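Local coordinates for protein peroxide stress regulator PerR, FUR family (PDB 4LMY) that probably acts as a metal-dependent transcription factor of the FUR family that binds DNA and regulates the response to peroxide stress, at residues Y13-E18 with M95-V100; L17-E22 with E76-E81; I35-Q40 with Y51-P56. All coordinates share one frame; numbering follows the deposited sequence.

Contact 1 of 3, residues Y13-E18 with M95-V100; sequences YENVLE and MGHQHV. With ZN (zinc ion), chain E.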
loop_
_atom_site.group_PDB
_atom_site.type_symbol
_atom_site.label_atom_id
_atom_site.label_comp_id
_atom_site.label_asym_id
_atom_site.label_seq_id
_atom_site.Cartn_x
_atom_site.Cartn_y
_atom_site.Cartn_z
ATOM N N TYR B 13 1.793 5.471 13.980
ATOM C CA TYR B 13 1.850 5.856 15.389
ATOM C C TYR B 13 3.159 6.549 15.742
ATOM O O TYR B 13 3.159 7.665 16.270
ATOM C CB TYR B 13 1.627 4.629 16.281
ATOM C CG TYR B 13 1.787 4.886 17.764
ATOM C CD1 TYR B 13 2.985 4.608 18.408
ATOM C CD2 TYR B 13 0.739 5.393 18.522
ATOM C CE1 TYR B 13 3.142 4.836 19.763
ATOM C CE2 TYR B 13 0.885 5.622 19.880
ATOM C CZ TYR B 13 2.087 5.341 20.494
ATOM O OH TYR B 13 2.240 5.568 21.843
ATOM N N GLU B 14 4.273 5.890 15.441
ATOM C CA GLU B 14 5.588 6.447 15.738
ATOM C C GLU B 14 5.852 7.734 14.961
ATOM O O GLU B 14 6.600 8.599 15.418
ATOM C CB GLU B 14 6.694 5.420 15.474
ATOM C CG GLU B 14 6.655 4.205 16.394
ATOM C CD GLU B 14 6.885 4.553 17.858
ATOM O OE1 GLU B 14 7.420 5.643 18.149
ATOM O OE2 GLU B 14 6.532 3.723 18.723
ATOM N N ASN B 15 5.245 7.860 13.784
ATOM C CA ASN B 15 5.388 9.087 13.009
ATOM C C ASN B 15 4.746 10.277 13.704
ATOM O O ASN B 15 5.340 11.351 13.778
ATOM C CB ASN B 15 4.810 8.935 11.603
ATOM C CG ASN B 15 4.850 10.233 10.823
ATOM O OD1 ASN B 15 3.833 10.906 10.660
ATOM N ND2 ASN B 15 6.034 10.601 10.353
ATOM N N VAL B 16 3.531 10.082 14.209
ATOM C CA VAL B 16 2.829 11.146 14.921
ATOM C C VAL B 16 3.666 11.640 16.095
ATOM O O VAL B 16 3.862 12.845 16.269
ATOM C CB VAL B 16 1.453 10.686 15.431
ATOM C CG1 VAL B 16 0.812 11.776 16.276
ATOM C CG2 VAL B 16 0.559 10.327 14.266
ATOM N N LEU B 17 4.176 10.699 16.885
ATOM C CA LEU B 17 4.973 11.031 18.058
ATOM C C LEU B 17 6.236 11.794 17.673
ATOM O O LEU B 17 6.609 12.759 18.337
ATOM C CB LEU B 17 5.335 9.771 18.847
ATOM C CG LEU B 17 4.167 8.987 19.448
ATOM C CD1 LEU B 17 4.671 7.968 20.468
ATOM C CD2 LEU B 17 3.149 9.929 20.074
ATOM N N GLU B 18 6.886 11.365 16.595
ATOM C CA GLU B 18 8.089 12.042 16.118
ATOM C C GLU B 18 7.800 13.489 15.719
ATOM O O GLU B 18 8.533 14.400 16.100
ATOM C CB GLU B 18 8.720 11.280 14.949
ATOM C CG GLU B 18 9.951 11.953 14.350
ATOM C CD GLU B 18 11.128 12.015 15.313
ATOM O OE1 GLU B 18 12.036 12.844 15.086
ATOM O OE2 GLU B 18 11.154 11.235 16.289
ATOM N N MET B 95 -5.685 10.027 9.096
ATOM C CA MET B 95 -5.136 9.803 7.760
ATOM C C MET B 95 -3.631 10.076 7.702
ATOM O O MET B 95 -3.039 10.145 6.624
ATOM C CB MET B 95 -5.907 10.612 6.702
ATOM C CG MET B 95 -5.413 12.034 6.437
ATOM S SD MET B 95 -5.312 13.087 7.894
ATOM C CE MET B 95 -6.058 14.591 7.271
ATOM N N GLY B 96 -3.017 10.203 8.877
ATOM C CA GLY B 96 -1.594 10.472 8.987
ATOM C C GLY B 96 -0.713 9.494 8.229
ATOM O O GLY B 96 -1.028 8.311 8.111
ATOM N N HIS B 97 0.404 10.001 7.725
ATOM C CA HIS B 97 1.318 9.220 6.903
ATOM C C HIS B 97 2.279 8.374 7.734
ATOM O O HIS B 97 2.284 8.427 8.964
ATOM C CB HIS B 97 2.140 10.167 6.037
ATOM C CG HIS B 97 3.053 11.052 6.828
ATOM N ND1 HIS B 97 2.632 12.239 7.392
ATOM C CD2 HIS B 97 4.355 10.914 7.166
ATOM C CE1 HIS B 97 3.641 12.796 8.035
ATOM N NE2 HIS B 97 4.699 12.015 7.917
ATOM N N GLN B 98 3.108 7.602 7.043
ATOM C CA GLN B 98 4.181 6.863 7.688
ATOM C C GLN B 98 5.416 6.935 6.801
ATOM O O GLN B 98 5.379 7.515 5.714
ATOM C CB GLN B 98 3.781 5.403 7.909
ATOM C CG GLN B 98 3.669 4.614 6.624
ATOM C CD GLN B 98 3.532 3.127 6.858
ATOM O OE1 GLN B 98 3.138 2.391 5.962
ATOM N NE2 GLN B 98 3.873 2.674 8.057
ATOM N N HIS B 99 6.504 6.332 7.257
ATOM C CA HIS B 99 7.729 6.310 6.471
ATOM C C HIS B 99 8.260 4.892 6.353
ATOM O O HIS B 99 8.443 4.201 7.353
ATOM C CB HIS B 99 8.771 7.246 7.078
ATOM C CG HIS B 99 8.306 8.663 7.171
ATOM N ND1 HIS B 99 8.625 9.616 6.230
ATOM C CD2 HIS B 99 7.510 9.280 8.078
ATOM C CE1 HIS B 99 8.062 10.765 6.561
ATOM N NE2 HIS B 99 7.377 10.587 7.676
ATOM N N VAL B 100 8.500 4.475 5.113
ATOM C CA VAL B 100 8.839 3.096 4.791
ATOM C C VAL B 100 10.227 3.016 4.164
ATOM O O VAL B 100 10.592 3.851 3.340
ATOM C CB VAL B 100 7.805 2.509 3.801
ATOM C CG1 VAL B 100 8.130 1.057 3.448
ATOM C CG2 VAL B 100 6.398 2.631 4.371
HETATM ZN ZN ZN E . 6.645 12.167 8.926
#

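Contact 2 of 3, residues L17-E22 with E76-E81; sequences LEHLRE and EGFVSE. With ZN (zinc ion), chain E.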
loop_
_atom_site.group_PDB
_atom_site.type_symbol
_atom_site.label_atom_id
_atom_site.label_comp_id
_atom_site.label_asym_id
_atom_site.label_seq_id
_atom_site.Cartn_x
_atom_site.Cartn_y
_atom_site.Cartn_z
ATOM N N LEU B 17 4.176 10.699 16.885
ATOM C CA LEU B 17 4.973 11.031 18.058
ATOM C C LEU B 17 6.236 11.794 17.673
ATOM O O LEU B 17 6.609 12.759 18.337
ATOM C CB LEU B 17 5.335 9.771 18.847
ATOM C CG LEU B 17 4.167 8.987 19.448
ATOM C CD1 LEU B 17 4.671 7.968 20.468
ATOM C CD2 LEU B 17 3.149 9.929 20.074
ATOM N N GLU B 18 6.886 11.365 16.595
ATOM C CA GLU B 18 8.089 12.042 16.118
ATOM C C GLU B 18 7.800 13.489 15.719
ATOM O O GLU B 18 8.533 14.400 16.100
ATOM C CB GLU B 18 8.720 11.280 14.949
ATOM C CG GLU B 18 9.951 11.953 14.350
ATOM C CD GLU B 18 11.128 12.015 15.313
ATOM O OE1 GLU B 18 12.036 12.844 15.086
ATOM O OE2 GLU B 18 11.154 11.235 16.289
ATOM N N HIS B 19 6.725 13.691 14.964
ATOM C CA HIS B 19 6.308 15.030 14.558
ATOM C C HIS B 19 5.978 15.901 15.768
ATOM O O HIS B 19 6.356 17.071 15.822
ATOM C CB HIS B 19 5.097 14.964 13.626
ATOM C CG HIS B 19 5.438 14.626 12.206
ATOM N ND1 HIS B 19 5.467 15.573 11.203
ATOM C CD2 HIS B 19 5.758 13.449 11.621
ATOM C CE1 HIS B 19 5.793 14.993 10.063
ATOM N NE2 HIS B 19 5.973 13.704 10.286
ATOM N N LEU B 20 5.269 15.325 16.735
ATOM C CA LEU B 20 4.892 16.060 17.942
ATOM C C LEU B 20 6.106 16.421 18.798
ATOM O O LEU B 20 6.178 17.524 19.339
ATOM C CB LEU B 20 3.868 15.276 18.767
ATOM C CG LEU B 20 2.481 15.095 18.146
ATOM C CD1 LEU B 20 1.520 14.472 19.148
ATOM C CD2 LEU B 20 1.939 16.412 17.616
ATOM N N ARG B 21 7.051 15.491 18.922
ATOM C CA ARG B 21 8.295 15.754 19.643
ATOM C C ARG B 21 9.061 16.891 18.982
ATOM O O ARG B 21 9.593 17.770 19.661
ATOM C CB ARG B 21 9.185 14.512 19.684
ATOM C CG ARG B 21 8.733 13.422 20.635
ATOM C CD ARG B 21 9.810 12.355 20.774
ATOM N NE ARG B 21 9.253 11.061 21.155
ATOM C CZ ARG B 21 9.085 10.044 20.318
ATOM N NH1 ARG B 21 9.441 10.158 19.043
ATOM N NH2 ARG B 21 8.566 8.906 20.757
ATOM N N GLU B 22 9.115 16.859 17.653
ATOM C CA GLU B 22 9.784 17.900 16.878
ATOM C C GLU B 22 9.224 19.280 17.204
ATOM O O GLU B 22 9.949 20.274 17.181
ATOM C CB GLU B 22 9.651 17.623 15.377
ATOM C CG GLU B 22 10.574 16.534 14.855
ATOM C CD GLU B 22 10.304 16.187 13.401
ATOM O OE1 GLU B 22 9.269 16.636 12.859
ATOM O OE2 GLU B 22 11.127 15.466 12.798
ATOM N N GLU B 76 -1.945 19.626 13.406
ATOM C CA GLU B 76 -0.668 19.053 12.987
ATOM C C GLU B 76 -0.812 18.171 11.744
ATOM O O GLU B 76 0.176 17.665 11.215
ATOM C CB GLU B 76 -0.005 18.280 14.133
ATOM C CG GLU B 76 0.344 19.138 15.346
ATOM C CD GLU B 76 1.296 20.275 15.016
ATOM O OE1 GLU B 76 1.191 21.342 15.659
ATOM O OE2 GLU B 76 2.153 20.103 14.124
ATOM N N GLY B 77 -2.050 17.987 11.292
ATOM C CA GLY B 77 -2.317 17.356 10.011
ATOM C C GLY B 77 -2.395 15.842 9.997
ATOM O O GLY B 77 -2.059 15.213 8.993
ATOM N N PHE B 78 -2.850 15.251 11.096
ATOM C CA PHE B 78 -2.949 13.797 11.178
ATOM C C PHE B 78 -4.394 13.307 11.246
ATOM O O PHE B 78 -4.663 12.117 11.086
ATOM C CB PHE B 78 -2.146 13.271 12.370
ATOM C CG PHE B 78 -0.682 13.595 12.301
ATOM C CD1 PHE B 78 0.123 13.002 11.344
ATOM C CD2 PHE B 78 -0.112 14.490 13.190
ATOM C CE1 PHE B 78 1.470 13.294 11.273
ATOM C CE2 PHE B 78 1.237 14.788 13.124
ATOM C CZ PHE B 78 2.027 14.188 12.163
ATOM N N VAL B 79 -5.320 14.231 11.484
ATOM C CA VAL B 79 -6.740 13.901 11.563
ATOM C C VAL B 79 -7.570 14.953 10.827
ATOM O O VAL B 79 -7.296 16.148 10.927
ATOM C CB VAL B 79 -7.213 13.782 13.036
ATOM C CG1 VAL B 79 -8.734 13.787 13.130
ATOM C CG2 VAL B 79 -6.642 12.526 13.685
ATOM N N SER B 80 -8.575 14.504 10.081
ATOM C CA SER B 80 -9.466 15.416 9.372
ATOM C C SER B 80 -10.867 15.437 9.977
ATOM O O SER B 80 -11.391 14.402 10.390
ATOM C CB SER B 80 -9.544 15.039 7.891
ATOM O OG SER B 80 -9.818 13.658 7.731
ATOM N N GLU B 81 -11.464 16.623 10.036
ATOM C CA GLU B 81 -12.852 16.757 10.453
ATOM C C GLU B 81 -13.747 16.530 9.243
ATOM O O GLU B 81 -13.627 17.230 8.237
ATOM C CB GLU B 81 -13.119 18.150 11.024
ATOM C CG GLU B 81 -12.088 18.642 12.022
ATOM C CD GLU B 81 -12.464 19.984 12.617
ATOM O OE1 GLU B 81 -11.585 20.867 12.711
ATOM O OE2 GLU B 81 -13.643 20.156 12.993
HETATM ZN ZN ZN E . 6.645 12.167 8.926
#

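Contact 3 of 3, residues I35-Q40 with Y51-P56; sequences ISYMIQ and YRDLQP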
loop_
_atom_site.group_PDB
_atom_site.type_symbol
_atom_site.label_atom_id
_atom_site.label_comp_id
_atom_site.label_asym_id
_atom_site.label_seq_id
_atom_site.Cartn_x
_atom_site.Cartn_y
_atom_site.Cartn_z
ATOM N N ILE B 35 -4.327 8.834 19.969
ATOM C CA ILE B 35 -3.663 8.600 18.688
ATOM C C ILE B 35 -3.860 7.157 18.231
ATOM O O ILE B 35 -4.282 6.911 17.101
ATOM C CB ILE B 35 -2.159 8.916 18.757
ATOM C CG1 ILE B 35 -1.943 10.413 18.988
ATOM C CG2 ILE B 35 -1.459 8.476 17.472
ATOM C CD1 ILE B 35 -0.548 10.769 19.447
ATOM N N SER B 36 -3.563 6.213 19.118
ATOM C CA SER B 36 -3.698 4.792 18.805
ATOM C C SER B 36 -5.143 4.444 18.487
ATOM O O SER B 36 -5.418 3.692 17.553
ATOM C CB SER B 36 -3.204 3.929 19.966
ATOM O OG SER B 36 -1.813 4.085 20.168
ATOM N N TYR B 37 -6.063 4.996 19.274
ATOM C CA TYR B 37 -7.489 4.792 19.050
ATOM C C TYR B 37 -7.891 5.228 17.644
ATOM O O TYR B 37 -8.575 4.494 16.931
ATOM C CB TYR B 37 -8.312 5.561 20.089
ATOM C CG TYR B 37 -9.812 5.454 19.896
ATOM C CD1 TYR B 37 -10.494 6.355 19.086
ATOM C CD2 TYR B 37 -10.545 4.461 20.532
ATOM C CE1 TYR B 37 -11.860 6.264 18.905
ATOM C CE2 TYR B 37 -11.916 4.364 20.358
ATOM C CZ TYR B 37 -12.567 5.269 19.544
ATOM O OH TYR B 37 -13.930 5.184 19.366
ATOM N N MET B 38 -7.460 6.426 17.254
ATOM C CA MET B 38 -7.805 6.991 15.955
ATOM C C MET B 38 -7.196 6.188 14.811
ATOM O O MET B 38 -7.829 5.989 13.774
ATOM C CB MET B 38 -7.367 8.454 15.866
ATOM C CG MET B 38 -8.151 9.392 16.774
ATOM S SD MET B 38 -9.928 9.282 16.495
ATOM C CE MET B 38 -10.031 9.797 14.783
ATOM N N ILE B 39 -5.964 5.729 15.010
ATOM C CA ILE B 39 -5.281 4.906 14.017
ATOM C C ILE B 39 -6.010 3.584 13.798
ATOM O O ILE B 39 -6.173 3.133 12.662
ATOM C CB ILE B 39 -3.818 4.634 14.431
ATOM C CG1 ILE B 39 -2.995 5.913 14.301
ATOM C CG2 ILE B 39 -3.204 3.526 13.580
ATOM C CD1 ILE B 39 -1.588 5.777 14.791
ATOM N N GLN B 40 -6.461 2.974 14.889
ATOM C CA GLN B 40 -7.117 1.674 14.818
ATOM C C GLN B 40 -8.583 1.768 14.408
ATOM O O GLN B 40 -9.175 0.776 13.982
ATOM C CB GLN B 40 -7.009 0.939 16.155
ATOM C CG GLN B 40 -5.593 0.571 16.552
ATOM C CD GLN B 40 -5.553 -0.527 17.594
ATOM O OE1 GLN B 40 -6.571 -0.863 18.199
ATOM N NE2 GLN B 40 -4.375 -1.101 17.803
ATOM N N TYR B 51 -14.581 9.741 23.480
ATOM C CA TYR B 51 -14.698 9.938 24.917
ATOM C C TYR B 51 -15.308 8.723 25.613
ATOM O O TYR B 51 -14.775 8.244 26.611
ATOM C CB TYR B 51 -15.523 11.197 25.202
ATOM C CG TYR B 51 -15.947 11.356 26.643
ATOM C CD1 TYR B 51 -15.008 11.437 27.661
ATOM C CD2 TYR B 51 -17.291 11.441 26.983
ATOM C CE1 TYR B 51 -15.393 11.582 28.980
ATOM C CE2 TYR B 51 -17.687 11.589 28.298
ATOM C CZ TYR B 51 -16.733 11.660 29.293
ATOM O OH TYR B 51 -17.121 11.807 30.605
ATOM N N ARG B 52 -16.416 8.222 25.076
ATOM C CA ARG B 52 -17.106 7.082 25.677
ATOM C C ARG B 52 -16.290 5.791 25.623
ATOM O O ARG B 52 -16.324 4.990 26.560
ATOM C CB ARG B 52 -18.478 6.869 25.028
ATOM C CG ARG B 52 -19.541 7.857 25.488
ATOM C CD ARG B 52 -20.921 7.505 24.942
ATOM N NE ARG B 52 -21.086 7.889 23.541
ATOM C CZ ARG B 52 -20.971 7.053 22.514
ATOM N NH1 ARG B 52 -20.692 5.773 22.724
ATOM N NH2 ARG B 52 -21.140 7.496 21.277
ATOM N N ASP B 53 -15.555 5.592 24.533
ATOM C CA ASP B 53 -14.783 4.365 24.349
ATOM C C ASP B 53 -13.529 4.304 25.219
ATOM O O ASP B 53 -13.121 3.227 25.652
ATOM C CB ASP B 53 -14.406 4.172 22.878
ATOM C CG ASP B 53 -15.570 3.698 22.036
ATOM O OD1 ASP B 53 -16.601 3.297 22.617
ATOM O OD2 ASP B 53 -15.453 3.714 20.793
ATOM N N LEU B 54 -12.919 5.458 25.468
ATOM C CA LEU B 54 -11.683 5.506 26.245
ATOM C C LEU B 54 -11.928 5.744 27.734
ATOM O O LEU B 54 -11.041 5.519 28.558
ATOM C CB LEU B 54 -10.738 6.572 25.684
ATOM C CG LEU B 54 -10.120 6.248 24.323
ATOM C CD1 LEU B 54 -9.341 7.438 23.789
ATOM C CD2 LEU B 54 -9.218 5.032 24.441
ATOM N N GLN B 55 -13.132 6.203 28.065
ATOM C CA GLN B 55 -13.529 6.462 29.453
ATOM C C GLN B 55 -13.186 5.360 30.476
ATOM O O GLN B 55 -12.677 5.671 31.553
ATOM C CB GLN B 55 -15.019 6.831 29.532
ATOM C CG GLN B 55 -15.600 6.810 30.938
ATOM C CD GLN B 55 -15.000 7.872 31.836
ATOM O OE1 GLN B 55 -14.445 8.863 31.361
ATOM N NE2 GLN B 55 -15.106 7.670 33.143
ATOM N N PRO B 56 -13.465 4.078 30.156
ATOM C CA PRO B 56 -13.122 3.026 31.125
ATOM C C PRO B 56 -11.635 2.952 31.486
ATOM O O PRO B 56 -11.305 2.783 32.661
ATOM C CB PRO B 56 -13.548 1.743 30.407
ATOM C CG PRO B 56 -14.640 2.175 29.502
ATOM C CD PRO B 56 -14.222 3.529 29.014
#

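Contact 1 of 3, residues Y13-E18 with M95-V100
Asn15, on helix 12-22, shares a zinc ion with His97 and His99, in a site consistent with the regulatory metal site of Fur-family proteins, between helix 12-22 and the start of strand 98-104. Both imidazoles coordinate through NE2, with His97 NE2 at 2.2 Å from zinc and His99 NE2 at 2.1 Å. The NE2-zinc-NE2 angle between them is about 89°, and His4, His6 and His19 bring the site to six protein residues, consistent with octahedral coordination.

The amide of Asn15 fills another position: ND2, as modelled, lies 2.2 Å from zinc. Because a carboxamide normally binds a metal through its oxygen, the assignment of its two ends is doubtful, although the position of the group is clear. Asn15 puts CG on the far side of CB from its own nitrogen (chi1 175°), sending the amide off the helix toward the strand.

The modelled oxygen hangs over one face of the His97 ring, 3.1 Å above its plane and toward the rim, with Asn15 OD1 to His97 CE1 at 3.2 Å. Amide and imidazole planes 66° apart argue against a stack, and His97 NE2, its lone pair given to zinc, has no hydrogen to share with the amide oxygen; shared coordination forces the approach. His99 is met differently. Asn15 ND2 comes to its edge, near the ring plane, 3.0 Å from His99 NE2.

His97 CG is wedged between the backbone N and the carbonyl carbon, a rotation that brings its ring round toward the zinc ion. Both histidine side chains touch Met114 of strand 110-115. The convergence ends with His97 NE2 and His99 NE2 3.0 Å apart, held there by the metal they share.

Contact 2 of 3, residues L17-E22 with E76-E81
His19 and Phe78 make the tight part of this contact, a T-shaped (edge-to-face) pair in which the phenyl ring gives the edge and the imidazole the face. The ring planes are 80° apart and the centroids 5.2 Å. Phe78 CZ does the touching, 3.4 Å from His19 CG and offset toward the rim of the imidazole; Phe78 CZ also lies 3.5 Å from His19 CB, so the phenyl edge presses on the root of the side chain as well as on its ring. The far end of that ring is fixed by the zinc ion, His19 NE2 being 2.2 Å away. The zinc bond at NE2 and Phe78 CZ over one face together would limit rotation of the imidazole.

Beside this, the packing thins. Leu20 CD2 meets only the aliphatic part of Glu76, at CG, 3.9 Å away; the glutamate chain bends at chi2 (-59°), and its OE2 makes a salt bridge with Lys23. Farther round the helix, Arg21 and Glu22 face solvent, and Arg21 NH1 pairs with Glu18 OE2 at 3.4 Å. Glu22 OE2 is hydrogen-bonded to His6 ND1, a second-shell link to a zinc ligand.

Gly77, with positive phi, is the first residue after helix 63-75 to leave helical angles, in a Schellman motif; Phe78 next to it points toward helix 12-22. There Phe78 lies against Asn15, Val16 and Phe94, while Leu20 touches Val72 of helix 63-75; the contact therefore sits where the first helix meets the start of the hairpin of strands 79-82 and 91-94.

Contact 3 of 3, residues I35-Q40 with Y51-P56
Within the winged-helix DNA-binding domain expected of a Fur-family regulator, helices 29-40 and 47-54 meet through Tyr37 on the first and Asp53 and Leu54 on the second. Tyr37 carries all of the contact from 35-40. Its CG is turned directly away from the backbone N (chi1 178°), which extends the phenol across the gap between the helices.

At the end of the ring, Tyr37 OH donates a hydrogen bond to Asp53 OD2 over 2.6 Å, a short distance. The hydroxyl comes to the anti side of the carboxylate and lies 19° out of its plane, while ring and carboxylate planes are 53° apart, so the two groups are not coplanar. Asp53 OD2 lies at the phenol edge, near the ring plane. Asp53 CB, by contrast, approaches Tyr37 CE2 to 3.5 Å from above the ring plane. Closer to the helix 29-40 backbone, Tyr37 CD2 has a looser apolar neighbour, Leu54 CD2, at 4.2 Å.

Asp53 OD2 also forms a salt bridge with Lys49, one turn earlier on the same helix. The oxygen is thus gripped by a phenol and an ammonium group, which would tend to stabilise the charged carboxylate. Tyr37 rests as well on Lys49, Ile50 and Pro45, so its side chain also packs against the connecting loop and the first half of helix 47-54.

All three contacting residues are partly exposed, which makes this a clasp on the surface. It joins the second and third helices of the chain, an arrangement consistent with the helical part of a winged-helix domain.

From the N terminus, helix 12-22 is the common start of contacts 1 and 2, which share Leu17 and Glu18. Contact 2 closes the shorter loop, returning after helix 63-75 to the beginning of the antiparallel pair 79-82 and 91-94, probably the wing; contact 1 closes the longer one, after that pair, at strand 98-104. Contact 3 closes the short loop between two consecutive helices and is nested inside both loops; none of the loops cross. Contacts 1 and 2 converge on one zinc ion and are joined by the backbone pairing of Met95 with Phe78. Helix 29-40 packs on helix 12-22 through Ile35 on Val16 and Leu17 and through Ser36 and Ile39 on Tyr13.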